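Local coordinates for synaptic vesicle glycoprotein 2C (Homo sapiens, PDB 5JLV) that is a synaptic vesicle membrane glycoprotein whose luminal domain serves as a protein receptor for botulinum neurotoxin A, at residues T36-G50 and K56-C70. Numbering follows the deposited sequence.
Sequences TMENQIHTGMEYDNG and KFKSVTFKDSVFKSC
Tyr47 lies beside Phe67 inside the coil, its CD2 over one face of the Phe67 ring, 3.5 Å from CE2. The rings are close to parallel but displaced, and overlap little. Phe62 turns its edge toward the face of Tyr47, an offset edge-to-face pair with planes at 90°. His42 lies alongside Phe62, CD2 to CE2 3.8 Å, and completes the aromatic cluster. The His42 ring is also tied down within its own coil, where NE2 donates to a lone pair of Gln40 OE1 at 2.8 Å. Met37 extends the apolar interior toward Phe57. Its CG stands anti to the backbone N (chi1 -158°), and the chain bends only at chi3. SD thus meets the edge of the Phe57 ring, 3.9 Å from CE1, and also lies obliquely to the Phe62 ring. The Val60 side chain crosses that of Met37 at about a right angle, CG2 toward CG.

Backbone bonds join the two coils in parallel, from Met37 N to Lys56 O through to Asn49 N with Lys68 O. Lys63 O takes two donors, Gly44 N and, from above the carbonyl plane, Ser65 OG. Near the last corner, Gly50 N makes a weak bond to Cys70 SG at 3.4 Å.

The outer surface carries charged side chains as well as Ile41 and Val66. Lys68 curls back through chi3 and chi4 to bridge Glu46, NZ to OE2 3.1 Å, from above the carboxylate plane. Aliphatic parts of Glu38 and Lys58 pack together, CG to CB 3.8 Å.

Equivalent positions stack 20 residues apart, as in the right-handed quadrilateral beta-helix of pentapeptide-repeat proteins. Phe62 and Phe67 continue the inner stacks onto Phe82 and Phe87 of the next coil. Strand 27-29 pairs with the far side of strand 46-53, and Cys70 O bonds to a basic side chain of another protein's chain.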
loop_
_atom_site.group_PDB
_atom_site.type_symbol
_atom_site.label_atom_id
_atom_site.label_comp_id
_atom_site.label_asym_id
_atom_site.label_seq_id
_atom_site.Cartn_x
_atom_site.Cartn_y
_atom_site.Cartn_z
ATOM N N THR C 36 3.642 -27.317 -29.238
ATOM C CA THR C 36 4.022 -26.347 -30.267
ATOM C C THR C 36 2.783 -25.770 -30.962
ATOM O O THR C 36 1.860 -26.503 -31.308
ATOM C CB THR C 36 4.983 -26.972 -31.310
ATOM O OG1 THR C 36 6.184 -27.409 -30.657
ATOM C CG2 THR C 36 5.344 -25.964 -32.410
ATOM N N MET C 37 2.758 -24.448 -31.111
ATOM C CA MET C 37 1.763 -23.768 -31.940
ATOM C C MET C 37 2.495 -23.113 -33.119
ATOM O O MET C 37 3.440 -22.341 -32.927
ATOM C CB MET C 37 0.996 -22.726 -31.118
ATOM C CG MET C 37 -0.369 -22.351 -31.687
ATOM S SD MET C 37 -1.304 -21.196 -30.645
ATOM C CE MET C 37 -1.396 -22.124 -29.111
ATOM N N GLU C 38 2.062 -23.433 -34.335
ATOM C CA GLU C 38 2.839 -23.121 -35.521
ATOM C C GLU C 38 1.963 -22.714 -36.708
ATOM O O GLU C 38 0.948 -23.353 -36.992
ATOM C CB GLU C 38 3.708 -24.324 -35.885
ATOM C CG GLU C 38 4.873 -24.018 -36.811
ATOM C CD GLU C 38 5.842 -25.182 -36.939
ATOM O OE1 GLU C 38 5.589 -26.252 -36.337
ATOM O OE2 GLU C 38 6.859 -25.026 -37.643
ATOM N N ASN C 39 2.373 -21.639 -37.388
ATOM C CA ASN C 39 1.739 -21.166 -38.631
ATOM C C ASN C 39 0.231 -20.988 -38.521
ATOM O O ASN C 39 -0.532 -21.648 -39.224
ATOM C CB ASN C 39 2.092 -22.079 -39.814
ATOM C CG ASN C 39 3.579 -22.115 -40.097
ATOM O OD1 ASN C 39 4.248 -23.109 -39.816
ATOM N ND2 ASN C 39 4.111 -21.021 -40.644
ATOM N N GLN C 40 -0.185 -20.094 -37.625
ATOM C CA GLN C 40 -1.598 -19.849 -37.365
ATOM C C GLN C 40 -1.859 -18.371 -37.181
ATOM O O GLN C 40 -1.018 -17.646 -36.640
ATOM C CB GLN C 40 -2.057 -20.581 -36.097
ATOM C CG GLN C 40 -2.027 -22.099 -36.168
ATOM C CD GLN C 40 -2.236 -22.737 -34.808
ATOM O OE1 GLN C 40 -2.767 -22.105 -33.891
ATOM N NE2 GLN C 40 -1.808 -23.984 -34.663
ATOM N N ILE C 41 -3.039 -17.931 -37.610
ATOM C CA ILE C 41 -3.517 -16.583 -37.318
ATOM C C ILE C 41 -4.880 -16.653 -36.624
ATOM O O ILE C 41 -5.802 -17.292 -37.121
ATOM C CB ILE C 41 -3.619 -15.718 -38.592
ATOM C CG1 ILE C 41 -2.244 -15.603 -39.272
ATOM C CG2 ILE C 41 -4.172 -14.335 -38.253
ATOM C CD1 ILE C 41 -2.300 -15.200 -40.728
ATOM N N HIS C 42 -4.992 -15.998 -35.474
ATOM C CA HIS C 42 -6.234 -15.996 -34.696
ATOM C C HIS C 42 -6.720 -14.570 -34.543
ATOM O O HIS C 42 -5.966 -13.705 -34.095
ATOM C CB HIS C 42 -5.999 -16.604 -33.311
ATOM C CG HIS C 42 -5.450 -17.995 -33.345
ATOM N ND1 HIS C 42 -6.219 -19.089 -33.673
ATOM C CD2 HIS C 42 -4.213 -18.473 -33.074
ATOM C CE1 HIS C 42 -5.478 -20.182 -33.611
ATOM N NE2 HIS C 42 -4.256 -19.835 -33.246
ATOM N N THR C 43 -7.972 -14.317 -34.914
ATOM C CA THR C 43 -8.515 -12.955 -34.888
ATOM C C THR C 43 -9.817 -12.871 -34.091
ATOM O O THR C 43 -10.655 -13.757 -34.183
ATOM C CB THR C 43 -8.742 -12.421 -36.318
ATOM O OG1 THR C 43 -7.516 -12.504 -37.052
ATOM C CG2 THR C 43 -9.215 -10.959 -36.300
ATOM N N GLY C 44 -9.965 -11.801 -33.308
ATOM C CA GLY C 44 -11.250 -11.448 -32.691
ATOM C C GLY C 44 -11.733 -12.353 -31.564
ATOM O O GLY C 44 -12.914 -12.350 -31.222
ATOM N N MET C 45 -10.820 -13.116 -30.978
ATOM C CA MET C 45 -11.176 -14.078 -29.944
ATOM C C MET C 45 -10.863 -13.567 -28.539
ATOM O O MET C 45 -9.888 -12.834 -28.340
ATOM C CB MET C 45 -10.416 -15.389 -30.168
ATOM C CG MET C 45 -10.677 -16.063 -31.505
ATOM S SD MET C 45 -12.421 -16.431 -31.734
ATOM C CE MET C 45 -12.752 -17.482 -30.318
ATOM N N GLU C 46 -11.684 -13.962 -27.567
ATOM C CA GLU C 46 -11.314 -13.822 -26.170
ATOM C C GLU C 46 -10.821 -15.158 -25.601
ATOM O O GLU C 46 -11.306 -16.230 -25.986
ATOM C CB GLU C 46 -12.464 -13.252 -25.328
ATOM C CG GLU C 46 -12.061 -12.984 -23.879
ATOM C CD GLU C 46 -13.093 -12.202 -23.089
ATOM O OE1 GLU C 46 -13.904 -11.476 -23.706
ATOM O OE2 GLU C 46 -13.079 -12.296 -21.841
ATOM N N TYR C 47 -9.841 -15.082 -24.707
ATOM C CA TYR C 47 -9.307 -16.244 -24.023
ATOM C C TYR C 47 -9.324 -15.971 -22.511
ATOM O O TYR C 47 -8.600 -15.092 -22.029
ATOM C CB TYR C 47 -7.869 -16.551 -24.511
ATOM C CG TYR C 47 -7.749 -16.663 -26.031
ATOM C CD1 TYR C 47 -8.005 -17.874 -26.684
ATOM C CD2 TYR C 47 -7.418 -15.553 -26.811
ATOM C CE1 TYR C 47 -7.907 -17.981 -28.070
ATOM C CE2 TYR C 47 -7.318 -15.651 -28.196
ATOM C CZ TYR C 47 -7.564 -16.868 -28.816
ATOM O OH TYR C 47 -7.484 -16.969 -30.183
ATOM N N ASP C 48 -10.186 -16.699 -21.792
ATOM C CA ASP C 48 -10.356 -16.561 -20.337
ATOM C C ASP C 48 -9.670 -17.733 -19.670
ATOM O O ASP C 48 -9.908 -18.890 -20.051
ATOM C CB ASP C 48 -11.846 -16.606 -19.944
ATOM C CG ASP C 48 -12.566 -15.290 -20.175
ATOM O OD1 ASP C 48 -11.969 -14.357 -20.754
ATOM O OD2 ASP C 48 -13.753 -15.191 -19.775
ATOM N N ASN C 49 -8.824 -17.446 -18.681
ATOM C CA ASN C 49 -8.157 -18.492 -17.898
ATOM C C ASN C 49 -7.424 -19.511 -18.771
ATOM O O ASN C 49 -7.487 -20.719 -18.545
ATOM C CB ASN C 49 -9.164 -19.168 -16.956
ATOM C CG ASN C 49 -9.887 -18.165 -16.084
ATOM O OD1 ASN C 49 -9.343 -17.692 -15.090
ATOM N ND2 ASN C 49 -11.105 -17.799 -16.477
ATOM N N GLY C 50 -6.741 -19.005 -19.786
ATOM C CA GLY C 50 -5.936 -19.836 -20.655
ATOM C C GLY C 50 -4.556 -20.016 -20.068
ATOM O O GLY C 50 -3.957 -19.065 -19.553
ATOM N N LYS C 56 5.949 -23.557 -27.517
ATOM C CA LYS C 56 6.733 -22.857 -28.528
ATOM C C LYS C 56 5.806 -22.290 -29.607
ATOM O O LYS C 56 5.124 -23.041 -30.309
ATOM C CB LYS C 56 7.792 -23.779 -29.143
ATOM C CG LYS C 56 8.842 -24.262 -28.149
ATOM C CD LYS C 56 9.992 -24.987 -28.833
ATOM C CE LYS C 56 9.634 -26.427 -29.140
ATOM N NZ LYS C 56 10.834 -27.209 -29.543
ATOM N N PHE C 57 5.768 -20.961 -29.706
ATOM C CA PHE C 57 5.049 -20.271 -30.779
ATOM C C PHE C 57 5.981 -20.044 -31.965
ATOM O O PHE C 57 7.099 -19.542 -31.805
ATOM C CB PHE C 57 4.516 -18.925 -30.299
ATOM C CG PHE C 57 3.519 -19.025 -29.182
ATOM C CD1 PHE C 57 2.176 -19.269 -29.448
ATOM C CD2 PHE C 57 3.921 -18.846 -27.852
ATOM C CE1 PHE C 57 1.248 -19.347 -28.410
ATOM C CE2 PHE C 57 3.001 -18.928 -26.817
ATOM C CZ PHE C 57 1.665 -19.174 -27.097
ATOM N N LYS C 58 5.529 -20.418 -33.158
ATOM C CA LYS C 58 6.344 -20.257 -34.360
ATOM C C LYS C 58 5.468 -19.701 -35.472
ATOM O O LYS C 58 4.550 -20.391 -35.948
ATOM C CB LYS C 58 6.962 -21.598 -34.787
ATOM C CG LYS C 58 7.801 -22.297 -33.723
ATOM C CD LYS C 58 8.247 -23.685 -34.184
ATOM C CE LYS C 58 8.962 -24.417 -33.052
ATOM N NZ LYS C 58 9.694 -25.624 -33.508
ATOM N N SER C 59 5.741 -18.460 -35.876
ATOM C CA SER C 59 4.936 -17.772 -36.896
ATOM C C SER C 59 3.451 -17.830 -36.524
ATOM O O SER C 59 2.622 -18.350 -37.268
ATOM C CB SER C 59 5.174 -18.374 -38.293
ATOM O OG SER C 59 6.553 -18.579 -38.532
ATOM N N VAL C 60 3.143 -17.320 -35.341
ATOM C CA VAL C 60 1.781 -17.253 -34.856
ATOM C C VAL C 60 1.455 -15.789 -34.664
ATOM O O VAL C 60 2.234 -15.056 -34.053
ATOM C CB VAL C 60 1.619 -18.010 -33.512
ATOM C CG1 VAL C 60 0.255 -17.720 -32.876
ATOM C CG2 VAL C 60 1.799 -19.511 -33.712
ATOM N N THR C 61 0.325 -15.355 -35.217
ATOM C CA THR C 61 -0.202 -14.032 -34.913
ATOM C C THR C 61 -1.574 -14.119 -34.241
ATOM O O THR C 61 -2.465 -14.823 -34.718
ATOM C CB THR C 61 -0.282 -13.143 -36.167
ATOM O OG1 THR C 61 1.041 -12.927 -36.667
ATOM C CG2 THR C 61 -0.906 -11.793 -35.834
ATOM N N PHE C 62 -1.706 -13.425 -33.115
ATOM C CA PHE C 62 -2.998 -13.120 -32.526
ATOM C C PHE C 62 -3.332 -11.679 -32.882
ATOM O O PHE C 62 -2.495 -10.793 -32.722
ATOM C CB PHE C 62 -2.935 -13.259 -30.999
ATOM C CG PHE C 62 -2.772 -14.670 -30.517
ATOM C CD1 PHE C 62 -1.507 -15.210 -30.315
ATOM C CD2 PHE C 62 -3.887 -15.453 -30.225
ATOM C CE1 PHE C 62 -1.356 -16.508 -29.859
ATOM C CE2 PHE C 62 -3.740 -16.755 -29.767
ATOM C CZ PHE C 62 -2.469 -17.285 -29.589
ATOM N N LYS C 63 -4.543 -11.436 -33.348
ATOM C CA LYS C 63 -4.947 -10.090 -33.725
ATOM C C LYS C 63 -6.338 -9.769 -33.186
ATOM O O LYS C 63 -7.234 -10.619 -33.226
ATOM C CB LYS C 63 -4.867 -9.936 -35.250
ATOM C CG LYS C 63 -5.478 -8.672 -35.823
ATOM C CD LYS C 63 -5.244 -8.587 -37.337
ATOM C CE LYS C 63 -5.274 -9.964 -37.999
ATOM N NZ LYS C 63 -5.570 -9.903 -39.456
ATOM N N ASP C 64 -6.504 -8.552 -32.654
ATOM C CA ASP C 64 -7.792 -8.073 -32.107
ATOM C C ASP C 64 -8.357 -9.024 -31.052
ATOM O O ASP C 64 -9.544 -9.310 -31.042
ATOM C CB ASP C 64 -8.841 -7.852 -33.219
ATOM C CG ASP C 64 -8.360 -6.919 -34.313
ATOM O OD1 ASP C 64 -7.587 -5.987 -34.027
ATOM O OD2 ASP C 64 -8.772 -7.115 -35.473
ATOM N N SER C 65 -7.492 -9.521 -30.181
ATOM C CA SER C 65 -7.878 -10.543 -29.234
ATOM C C SER C 65 -7.772 -10.035 -27.819
ATOM O O SER C 65 -7.037 -9.081 -27.544
ATOM C CB SER C 65 -7.022 -11.796 -29.424
ATOM O OG SER C 65 -7.342 -12.430 -30.652
ATOM N N VAL C 66 -8.532 -10.659 -26.926
ATOM C CA VAL C 66 -8.518 -10.322 -25.511
ATOM C C VAL C 66 -8.043 -11.542 -24.705
ATOM O O VAL C 66 -8.512 -12.657 -24.916
ATOM C CB VAL C 66 -9.908 -9.844 -25.025
ATOM C CG1 VAL C 66 -9.908 -9.606 -23.510
ATOM C CG2 VAL C 66 -10.318 -8.574 -25.761
ATOM N N PHE C 67 -7.080 -11.325 -23.820
ATOM C CA PHE C 67 -6.623 -12.371 -22.909
ATOM C C PHE C 67 -6.948 -11.945 -21.483
ATOM O O PHE C 67 -6.372 -10.970 -20.974
ATOM C CB PHE C 67 -5.111 -12.621 -23.065
ATOM C CG PHE C 67 -4.705 -13.099 -24.433
ATOM C CD1 PHE C 67 -4.530 -12.194 -25.482
ATOM C CD2 PHE C 67 -4.468 -14.453 -24.671
ATOM C CE1 PHE C 67 -4.150 -12.634 -26.745
ATOM C CE2 PHE C 67 -4.098 -14.903 -25.935
ATOM C CZ PHE C 67 -3.934 -13.988 -26.973
ATOM N N LYS C 68 -7.885 -12.658 -20.852
ATOM C CA LYS C 68 -8.271 -12.392 -19.453
ATOM C C LYS C 68 -7.819 -13.507 -18.493
ATOM O O LYS C 68 -8.166 -14.672 -18.685
ATOM C CB LYS C 68 -9.790 -12.189 -19.332
ATOM C CG LYS C 68 -10.203 -11.510 -18.026
ATOM C CD LYS C 68 -11.721 -11.445 -17.841
ATOM C CE LYS C 68 -12.323 -10.167 -18.419
ATOM N NZ LYS C 68 -12.213 -10.092 -19.908
ATOM N N SER C 69 -7.065 -13.128 -17.452
ATOM C CA SER C 69 -6.596 -14.071 -16.418
ATOM C C SER C 69 -5.868 -15.257 -17.022
ATOM O O SER C 69 -6.036 -16.386 -16.569
ATOM C CB SER C 69 -7.756 -14.567 -15.542
ATOM O OG SER C 69 -8.442 -13.477 -14.989
ATOM N N CYS C 70 -5.083 -14.999 -18.063
ATOM C CA CYS C 70 -4.299 -16.046 -18.676
ATOM C C CYS C 70 -2.949 -16.138 -17.999
ATOM O O CYS C 70 -2.554 -15.225 -17.257
ATOM C CB CYS C 70 -4.170 -15.815 -20.174
ATOM S SG CYS C 70 -5.743 -16.047 -21.050
HETATM O O HOH W 1 8.452 -28.869 -31.140
#